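Local coordinates for protein VAPBC49 (Mycobacterium tuberculosis, PDB 5AF3) that possibly serves as the antitoxin of a type II toxin-antitoxin system whose cognate toxin is VapC45, at residues Glu128-Gly131 against Glu132-Asp136; Gly202-Val205 against Ala206-Leu209; Thr228-Gln231 against Leu232-Ala235. All coordinates share one frame; numbering follows the deposited sequence.

Contact 1 is a surface turn between helices 115-130 and 135-143. It stands about 46 Å, centre to centre, from the other two, on the opposite side of the chain's centre. Contacts 2 and 3 are partly buried neighbours with centres about 11 Å apart, and both lie in the DUF433 region. They hold the starts of helices 206-213 and 229-236, which meet where Val208 CG2 packs 3.5 Å from Leu232 CD2. Chemistry differs with place: in contact 1, two glycines and a serine shape the backbone without any salt bridge, whereas contacts 2 and 3 each pair an arginine with an aspartate three residues away and turn apolar side chains toward neighbouring helices.

Contact 1. Residues Glu128-Gly131 against Glu132-Asp136; sequences ERSG and EGSPD
A type II beta turn from Gly131 to Ser134 links the end of helix 115-130 to the start of helix 135-143, where Ser134 is the N-cap. The turn closes with the bond from Ser134 N to Gly131 O, 3.0 Å long and nearly straight at 160°. The same carbonyl accepts a second bond, 2.9 Å from Ser134 OG, which comes in the carbonyl plane on a lone pair; the amide arrives from above that plane. With OG held between the backbone N and the carbonyl carbon (chi1 64°), the hydroxyl can reach back to the turn and also accept from Asp137 N, so one short polar side chain both reinforces the turn and caps the new helix. Glycine suits both bends. Gly131 leaves the helix at positive phi, where a CB would press on the preceding carbonyl oxygen, and Gly133 takes the positive phi of the turn's third position, its N-H bonded to Asp137 OD2. Ser130, at the end of the first helix, packs against the start of the next: its CB lies 3.3 Å from Ser134 OG. Its hydroxyl bonds to Phe126 O one turn back, while Ser130 OG also lies 3.2 Å from Asp136 CB.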
ATOM      1  N   GLU A 128      17.736  18.169  25.159  1.00 26.66           N
ATOM      2  CA  GLU A 128      18.109  19.425  25.839  1.00 31.74           C
ATOM      3  C   GLU A 128      19.583  19.415  26.168  1.00 30.29           C
ATOM      4  O   GLU A 128      20.316  20.360  25.854  1.00 32.33           O
ATOM      5  CB  GLU A 128      17.372  19.544  27.145  1.00 33.25           C
ATOM      6  CG  GLU A 128      15.996  20.053  27.086  1.00 40.39           C
ATOM      7  CD  GLU A 128      15.541  20.360  28.480  1.00 46.46           C
ATOM      8  OE1 GLU A 128      15.044  19.423  29.152  1.00 47.63           O
ATOM      9  OE2 GLU A 128      15.748  21.515  28.914  1.00 48.57           O
ATOM     10  N   ARG A 129      20.032  18.322  26.779  1.00 26.27           N
ATOM     11  CA  ARG A 129      21.420  18.186  27.186  1.00 28.97           C
ATOM     12  C   ARG A 129      22.359  17.827  26.034  1.00 29.21           C
ATOM     13  O   ARG A 129      23.582  17.837  26.190  1.00 29.82           O
ATOM     14  CB  ARG A 129      21.519  17.122  28.285  1.00 34.92           C
ATOM     15  CG  ARG A 129      20.963  15.770  27.860  1.00 35.06           C
ATOM     16  CD  ARG A 129      20.641  14.875  29.040  1.00 38.45           C
ATOM     17  NE  ARG A 129      20.693  13.439  28.713  1.00 34.32           N
ATOM     18  CZ  ARG A 129      21.803  12.758  28.449  1.00 34.18           C
ATOM     19  NH1 ARG A 129      22.978  13.373  28.443  1.00 42.11           N
ATOM     20  NH2 ARG A 129      21.744  11.451  28.193  1.00 41.33           N
ATOM     21  N   SER A 130      21.790  17.498  24.878  1.00 26.35           N
ATOM     22  CA  SER A 130      22.565  16.998  23.754  1.00 25.15           C
ATOM     23  C   SER A 130      23.306  18.092  22.975  1.00 21.71           C
ATOM     24  O   SER A 130      24.343  17.815  22.385  1.00 24.39           O
ATOM     25  CB  SER A 130      21.678  16.187  22.804  1.00 27.44           C
ATOM     26  OG  SER A 130      21.539  14.843  23.303  1.00 34.10           O
ATOM     27  N   GLY A 131      22.786  19.308  22.965  1.00 22.45           N
ATOM     28  CA  GLY A 131      23.424  20.339  22.127  1.00 21.30           C
ATOM     29  C   GLY A 131      22.505  20.638  20.962  1.00 22.72           C
ATOM     30  O   GLY A 131      22.020  19.717  20.299  1.00 17.96           O
ATOM     31  N   GLU A 132      22.244  21.915  20.717  1.00 19.03           N
ATOM     32  CA  GLU A 132      21.317  22.303  19.641  1.00 21.43           C
ATOM     33  C   GLU A 132      21.828  21.829  18.277  1.00 20.09           C
ATOM     34  O   GLU A 132      22.969  22.092  17.925  1.00 17.98           O
ATOM     35  CB  GLU A 132      21.095  23.811  19.647  1.00 26.12           C
ATOM     36  CG  GLU A 132      20.330  24.327  18.446  1.00 33.89           C
ATOM     37  CD  GLU A 132      19.894  25.776  18.621  1.00 44.68           C
ATOM     38  OE1 GLU A 132      20.765  26.639  18.938  1.00 45.31           O
ATOM     39  OE2 GLU A 132      18.678  26.047  18.430  1.00 47.14           O
ATOM     40  N   GLY A 133      20.997  21.110  17.516  1.00 17.33           N
ATOM     41  CA  GLY A 133      21.420  20.609  16.199  1.00 20.22           C
ATOM     42  C   GLY A 133      22.312  19.378  16.244  1.00 14.62           C
ATOM     43  O   GLY A 133      22.832  18.954  15.210  1.00 18.63           O
ATOM     44  N   SER A 134      22.566  18.816  17.445  1.00 15.15           N
ATOM     45  CA  SER A 134      23.365  17.589  17.520  1.00 15.50           C
ATOM     46  C   SER A 134      22.510  16.469  16.913  1.00 15.77           C
ATOM     47  O   SER A 134      21.285  16.662  16.789  1.00 16.95           O
ATOM     48  CB  SER A 134      23.717  17.212  18.962  1.00 15.34           C
ATOM     49  OG  SER A 134      22.523  16.916  19.662  1.00 19.07           O
ATOM     50  N   PRO A 135      23.125  15.312  16.598  1.00 17.43           N
ATOM     51  CA  PRO A 135      22.332  14.181  16.056  1.00 20.68           C
ATOM     52  C   PRO A 135      21.166  13.772  16.969  1.00 18.39           C
ATOM     53  O   PRO A 135      20.055  13.515  16.470  1.00 16.75           O
ATOM     54  CB  PRO A 135      23.375  13.060  15.947  1.00 20.85           C
ATOM     55  CG  PRO A 135      24.680  13.826  15.691  1.00 22.31           C
ATOM     56  CD  PRO A 135      24.562  14.973  16.648  1.00 18.00           C
ATOM     57  N   ASP A 136      21.388  13.752  18.289  1.00 16.74           N
ATOM     58  CA  ASP A 136      20.266  13.478  19.193  1.00 17.71           C
ATOM     59  C   ASP A 136      19.157  14.525  19.101  1.00 18.29           C
ATOM     60  O   ASP A 136      17.962  14.187  19.053  1.00 17.97           O
ATOM     61  CB  ASP A 136      20.765  13.299  20.633  1.00 18.01           C
ATOM     62  CG  ASP A 136      21.769  12.166  20.774  1.00 19.50           C
ATOM     63  OD1 ASP A 136      21.639  11.102  20.163  1.00 21.17           O
ATOM     64  OD2 ASP A 136      22.702  12.326  21.567  1.00 21.60           O
TER

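Contact 2. Residues Gly202-Val205 against Ala206-Leu209; sequences GVRV and ADVL
Arg204 and Asp207 face each other where the chain turns into helix 206-213, and the arginine grips the carboxylate side-on, one nitrogen to each oxygen. Arg204 NH2 reaches Asp207 OD1 at 2.8 Å along a nearly straight line (166°). This oxygen lies in the guanidinium plane and is met on its syn side, though somewhat out of the carboxylate plane. The second bond, 3.1 Å from Arg204 NE to Asp207 OD2, is less regular, since NE comes in from above the carboxylate plane. The two flat groups are turned 42° apart, and OD2 is tilted slightly from the plane of the guanidinium. A bend at chi3 (-27°) swings the end of the arginine toward Asp207, where NE and NH2 both face the acid. Ala206 CB lies 4.4 Å from Arg204 NH2; its small methyl fits beside the salt bridge without obstructing it.

A backbone bond ties the pair as well: Asp207 N donates to Arg204 O at 2.8 Å, so the aspartate bonds to the same arginine through its amide and its carboxylate. Val208 N to Val205 O, at 3.1 Å, continues the turn, and Leu209 CG lies along this backbone, 3.7 Å from Val205 O.

Away from the charges Val203 and Val208 make an apolar contact, methyl to methyl, with 4.0 Å between their CG1 atoms. Branched aliphatic residues suit this side because it faces helices 218-225 and 229-236 and strand 197-198, consistent with the helix-turn-helix relationship of the family. Val203 and Val208 both touch Tyr225 of helix 218-225, and Leu209 meets Leu236 of helix 229-236. Val205 and Val208 also lie on Phe198 of strand 197-198, while Arg204 lies on Val197.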
ATOM      1  N   GLY A 202     -10.975 -13.113  12.719  1.00 19.09           N
ATOM      2  CA  GLY A 202      -9.770 -13.910  12.937  1.00 15.54           C
ATOM      3  C   GLY A 202      -9.239 -14.625  11.703  1.00 14.80           C
ATOM      4  O   GLY A 202      -8.316 -15.448  11.793  1.00 17.49           O
ATOM      5  N   VAL A 203      -9.787 -14.271  10.524  1.00 16.08           N
ATOM      6  CA  VAL A 203      -9.331 -14.862   9.251  1.00 16.03           C
ATOM      7  C   VAL A 203      -8.099 -14.164   8.675  1.00 14.44           C
ATOM      8  O   VAL A 203      -8.053 -12.957   8.666  1.00 20.56           O
ATOM      9  CB  VAL A 203     -10.474 -14.822   8.188  1.00 17.51           C
ATOM     10  CG1 VAL A 203      -9.977 -15.267   6.782  1.00 15.51           C
ATOM     11  CG2 VAL A 203     -11.668 -15.653   8.688  1.00 17.03           C
ATOM     12  N   ARG A 204      -7.129 -14.961   8.223  1.00 15.94           N
ATOM     13  CA  ARG A 204      -5.929 -14.441   7.556  1.00 19.74           C
ATOM     14  C   ARG A 204      -6.354 -13.764   6.269  1.00 20.85           C
ATOM     15  O   ARG A 204      -7.079 -14.359   5.458  1.00 16.65           O
ATOM     16  CB  ARG A 204      -4.948 -15.560   7.299  1.00 18.55           C
ATOM     17  CG  ARG A 204      -4.245 -16.060   8.568  1.00 24.40           C
ATOM     18  CD  ARG A 204      -3.154 -17.087   8.254  1.00 30.62           C
ATOM     19  NE  ARG A 204      -3.485 -17.777   7.015  1.00 34.62           N
ATOM     20  CZ  ARG A 204      -2.620 -18.434   6.257  1.00 40.96           C
ATOM     21  NH1 ARG A 204      -1.348 -18.536   6.642  1.00 43.27           N
ATOM     22  NH2 ARG A 204      -3.038 -19.009   5.123  1.00 39.73           N
ATOM     23  N   VAL A 205      -5.910 -12.516   6.087  1.00 17.00           N
ATOM     24  CA  VAL A 205      -6.094 -11.826   4.828  1.00 17.46           C
ATOM     25  C   VAL A 205      -5.705 -12.751   3.679  1.00 14.77           C
ATOM     26  O   VAL A 205      -6.392 -12.793   2.649  1.00 16.07           O
ATOM     27  CB  VAL A 205      -5.289 -10.503   4.765  1.00 18.17           C
ATOM     28  CG1 VAL A 205      -5.301  -9.931   3.300  1.00 23.69           C
ATOM     29  CG2 VAL A 205      -5.894  -9.493   5.721  1.00 21.12           C
ATOM     30  N   ALA A 206      -4.621 -13.511   3.831  1.00 16.82           N
ATOM     31  CA  ALA A 206      -4.149 -14.392   2.760  1.00 15.92           C
ATOM     32  C   ALA A 206      -5.245 -15.380   2.315  1.00 17.41           C
ATOM     33  O   ALA A 206      -5.306 -15.768   1.146  1.00 18.08           O
ATOM     34  CB  ALA A 206      -2.876 -15.121   3.178  1.00 17.89           C
ATOM     35  N   ASP A 207      -6.144 -15.743   3.237  1.00 16.36           N
ATOM     36  CA  ASP A 207      -7.119 -16.799   2.931  1.00 15.09           C
ATOM     37  C   ASP A 207      -8.338 -16.319   2.128  1.00 18.22           C
ATOM     38  O   ASP A 207      -9.121 -17.153   1.607  1.00 19.02           O
ATOM     39  CB  ASP A 207      -7.530 -17.552   4.216  1.00 16.03           C
ATOM     40  CG  ASP A 207      -6.402 -18.423   4.758  1.00 20.16           C
ATOM     41  OD1 ASP A 207      -5.565 -18.866   3.948  1.00 24.13           O
ATOM     42  OD2 ASP A 207      -6.325 -18.651   5.989  1.00 21.49           O
ATOM     43  N   VAL A 208      -8.477 -15.000   1.956  1.00 16.69           N
ATOM     44  CA  VAL A 208      -9.580 -14.520   1.119  1.00 14.20           C
ATOM     45  C   VAL A 208      -9.136 -14.310  -0.332  1.00 18.15           C
ATOM     46  O   VAL A 208      -9.974 -14.114  -1.224  1.00 18.67           O
ATOM     47  CB  VAL A 208     -10.296 -13.302   1.729  1.00 16.36           C
ATOM     48  CG1 VAL A 208     -10.787 -13.637   3.174  1.00 18.46           C
ATOM     49  CG2 VAL A 208      -9.424 -12.018   1.674  1.00 15.17           C
ATOM     50  N   LEU A 209      -7.826 -14.340  -0.561  1.00 17.87           N
ATOM     51  CA  LEU A 209      -7.265 -13.974  -1.898  1.00 16.71           C
ATOM     52  C   LEU A 209      -7.501 -15.055  -2.945  1.00 19.85           C
ATOM     53  O   LEU A 209      -7.878 -14.766  -4.085  1.00 19.29           O
ATOM     54  CB  LEU A 209      -5.762 -13.641  -1.801  1.00 20.18           C
ATOM     55  CG  LEU A 209      -5.428 -12.460  -0.872  1.00 24.31           C
ATOM     56  CD1 LEU A 209      -3.958 -12.075  -0.892  1.00 25.42           C
ATOM     57  CD2 LEU A 209      -6.287 -11.248  -1.227  1.00 24.09           C
TER

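Contact 3. Residues Thr228-Gln231 against Leu232-Ala235; sequences TPDQ and LRDA
Asp230 and Arg233 form a salt bridge on the first turn of helix 229-236, with OD1 of Asp230 2.8 Å from NH1 of Arg233. The hydrogen bond within it is weak, bent to 122°, and the carboxylate meets the guanidinium at its edge with the two planes 69° apart. Arg233 runs extended from CG to NE, back along the helix, so that Pro229 CB packs 3.4 Å from NH1 and Pro229 O lies over one guanidinium face. The helical backbone positions the pair: Arg233 N donates to Pro229 O and Leu232 N to Thr228 O, both at 3.0 Å. Proline suits the first helical position, where no earlier carbonyl of the helix awaits an N-H. Before it, the N-cap residue Thr228 gives its own N-H to Gln231 OE1 at 2.9 Å, while Gln231 NE2 reaches Asp182 O; a long amide can serve both. Farther out, Leu232 packs on Phe218 and Val221 of helix 218-225, and Arg233 makes a cation-pi contact with Phe218 and touches His159 of the second subunit. The strongly bent bond suggests that charge attraction, more than directional bonding, draws Asp230 to Arg233, and the acid's place near the helix start is probably favourable to its negative charge.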
ATOM      1  N   THR A 228     -17.163  -7.978   5.519  1.00 24.80           N
ATOM      2  CA  THR A 228     -18.069  -7.312   4.624  1.00 27.13           C
ATOM      3  C   THR A 228     -17.383  -7.168   3.251  1.00 25.87           C
ATOM      4  O   THR A 228     -16.151  -7.281   3.185  1.00 23.71           O
ATOM      5  CB  THR A 228     -18.472  -5.970   5.271  1.00 29.01           C
ATOM      6  OG1 THR A 228     -19.755  -5.554   4.795  1.00 40.63           O
ATOM      7  CG2 THR A 228     -17.474  -4.949   4.973  1.00 17.23           C
ATOM      8  N   PRO A 229     -18.160  -6.990   2.140  1.00 24.27           N
ATOM      9  CA  PRO A 229     -17.536  -6.699   0.837  1.00 25.89           C
ATOM     10  C   PRO A 229     -16.645  -5.470   0.839  1.00 21.45           C
ATOM     11  O   PRO A 229     -15.553  -5.505   0.244  1.00 20.01           O
ATOM     12  CB  PRO A 229     -18.747  -6.524  -0.107  1.00 27.77           C
ATOM     13  CG  PRO A 229     -19.788  -7.385   0.496  1.00 28.13           C
ATOM     14  CD  PRO A 229     -19.628  -7.157   1.991  1.00 29.09           C
ATOM     15  N   ASP A 230     -17.076  -4.398   1.506  1.00 23.74           N
ATOM     16  CA  ASP A 230     -16.244  -3.189   1.613  1.00 26.33           C
ATOM     17  C   ASP A 230     -14.913  -3.461   2.312  1.00 22.92           C
ATOM     18  O   ASP A 230     -13.862  -2.978   1.877  1.00 22.36           O
ATOM     19  CB  ASP A 230     -16.996  -2.072   2.319  1.00 28.48           C
ATOM     20  CG  ASP A 230     -17.975  -1.349   1.389  1.00 32.36           C
ATOM     21  OD1 ASP A 230     -17.953  -1.597   0.157  1.00 35.06           O
ATOM     22  OD2 ASP A 230     -18.761  -0.532   1.899  1.00 33.72           O
ATOM     23  N   GLN A 231     -14.963  -4.236   3.387  1.00 24.11           N
ATOM     24  CA  GLN A 231     -13.750  -4.681   4.079  1.00 21.60           C
ATOM     25  C   GLN A 231     -12.831  -5.514   3.183  1.00 21.93           C
ATOM     26  O   GLN A 231     -11.594  -5.363   3.237  1.00 22.39           O
ATOM     27  CB  GLN A 231     -14.102  -5.469   5.338  1.00 21.28           C
ATOM     28  CG  GLN A 231     -14.605  -4.593   6.470  1.00 21.42           C
ATOM     29  CD  GLN A 231     -15.035  -5.402   7.653  1.00 26.70           C
ATOM     30  OE1 GLN A 231     -15.589  -6.509   7.507  1.00 24.24           O
ATOM     31  NE2 GLN A 231     -14.785  -4.869   8.846  1.00 27.71           N
ATOM     32  N   LEU A 232     -13.412  -6.383   2.357  1.00 19.43           N
ATOM     33  CA  LEU A 232     -12.599  -7.144   1.410  1.00 21.41           C
ATOM     34  C   LEU A 232     -11.894  -6.230   0.417  1.00 21.63           C
ATOM     35  O   LEU A 232     -10.730  -6.455   0.111  1.00 20.11           O
ATOM     36  CB  LEU A 232     -13.421  -8.155   0.616  1.00 22.14           C
ATOM     37  CG  LEU A 232     -13.767  -9.493   1.194  1.00 21.74           C
ATOM     38  CD1 LEU A 232     -14.601 -10.261   0.148  1.00 20.62           C
ATOM     39  CD2 LEU A 232     -12.500 -10.304   1.676  1.00 22.56           C
ATOM     40  N   ARG A 233     -12.622  -5.247  -0.137  1.00 21.50           N
ATOM     41  CA  ARG A 233     -12.002  -4.315  -1.091  1.00 24.11           C
ATOM     42  C   ARG A 233     -10.837  -3.587  -0.420  1.00 25.82           C
ATOM     43  O   ARG A 233      -9.740  -3.453  -1.013  1.00 22.84           O
ATOM     44  CB  ARG A 233     -13.024  -3.323  -1.653  1.00 24.01           C
ATOM     45  CG  ARG A 233     -13.963  -3.927  -2.700  1.00 25.75           C
ATOM     46  CD  ARG A 233     -15.220  -3.036  -2.944  1.00 24.97           C
ATOM     47  NE  ARG A 233     -16.267  -3.848  -3.537  1.00 34.05           N
ATOM     48  CZ  ARG A 233     -17.433  -4.155  -2.974  1.00 34.82           C
ATOM     49  NH1 ARG A 233     -17.803  -3.666  -1.789  1.00 34.85           N
ATOM     50  NH2 ARG A 233     -18.261  -4.941  -3.639  1.00 41.06           N
ATOM     51  N   ASP A 234     -11.069  -3.142   0.823  1.00 23.78           N
ATOM     52  CA  ASP A 234     -10.015  -2.516   1.637  1.00 24.25           C
ATOM     53  C   ASP A 234      -8.798  -3.415   1.830  1.00 24.68           C
ATOM     54  O   ASP A 234      -7.649  -2.978   1.693  1.00 25.42           O
ATOM     55  CB  ASP A 234     -10.595  -2.102   3.001  1.00 29.19           C
ATOM     56  CG  ASP A 234     -11.543  -0.940   2.897  1.00 35.21           C
ATOM     57  OD1 ASP A 234     -11.632  -0.329   1.802  1.00 37.48           O
ATOM     58  OD2 ASP A 234     -12.213  -0.645   3.906  1.00 40.29           O
ATOM     59  N   ALA A 235      -9.020  -4.682   2.137  1.00 24.10           N
ATOM     60  CA  ALA A 235      -7.893  -5.608   2.283  1.00 23.61           C
ATOM     61  C   ALA A 235      -7.132  -5.775   0.971  1.00 23.47           C
ATOM     62  O   ALA A 235      -5.922  -5.771   0.959  1.00 21.10           O
ATOM     63  CB  ALA A 235      -8.350  -6.985   2.816  1.00 27.39           C
TER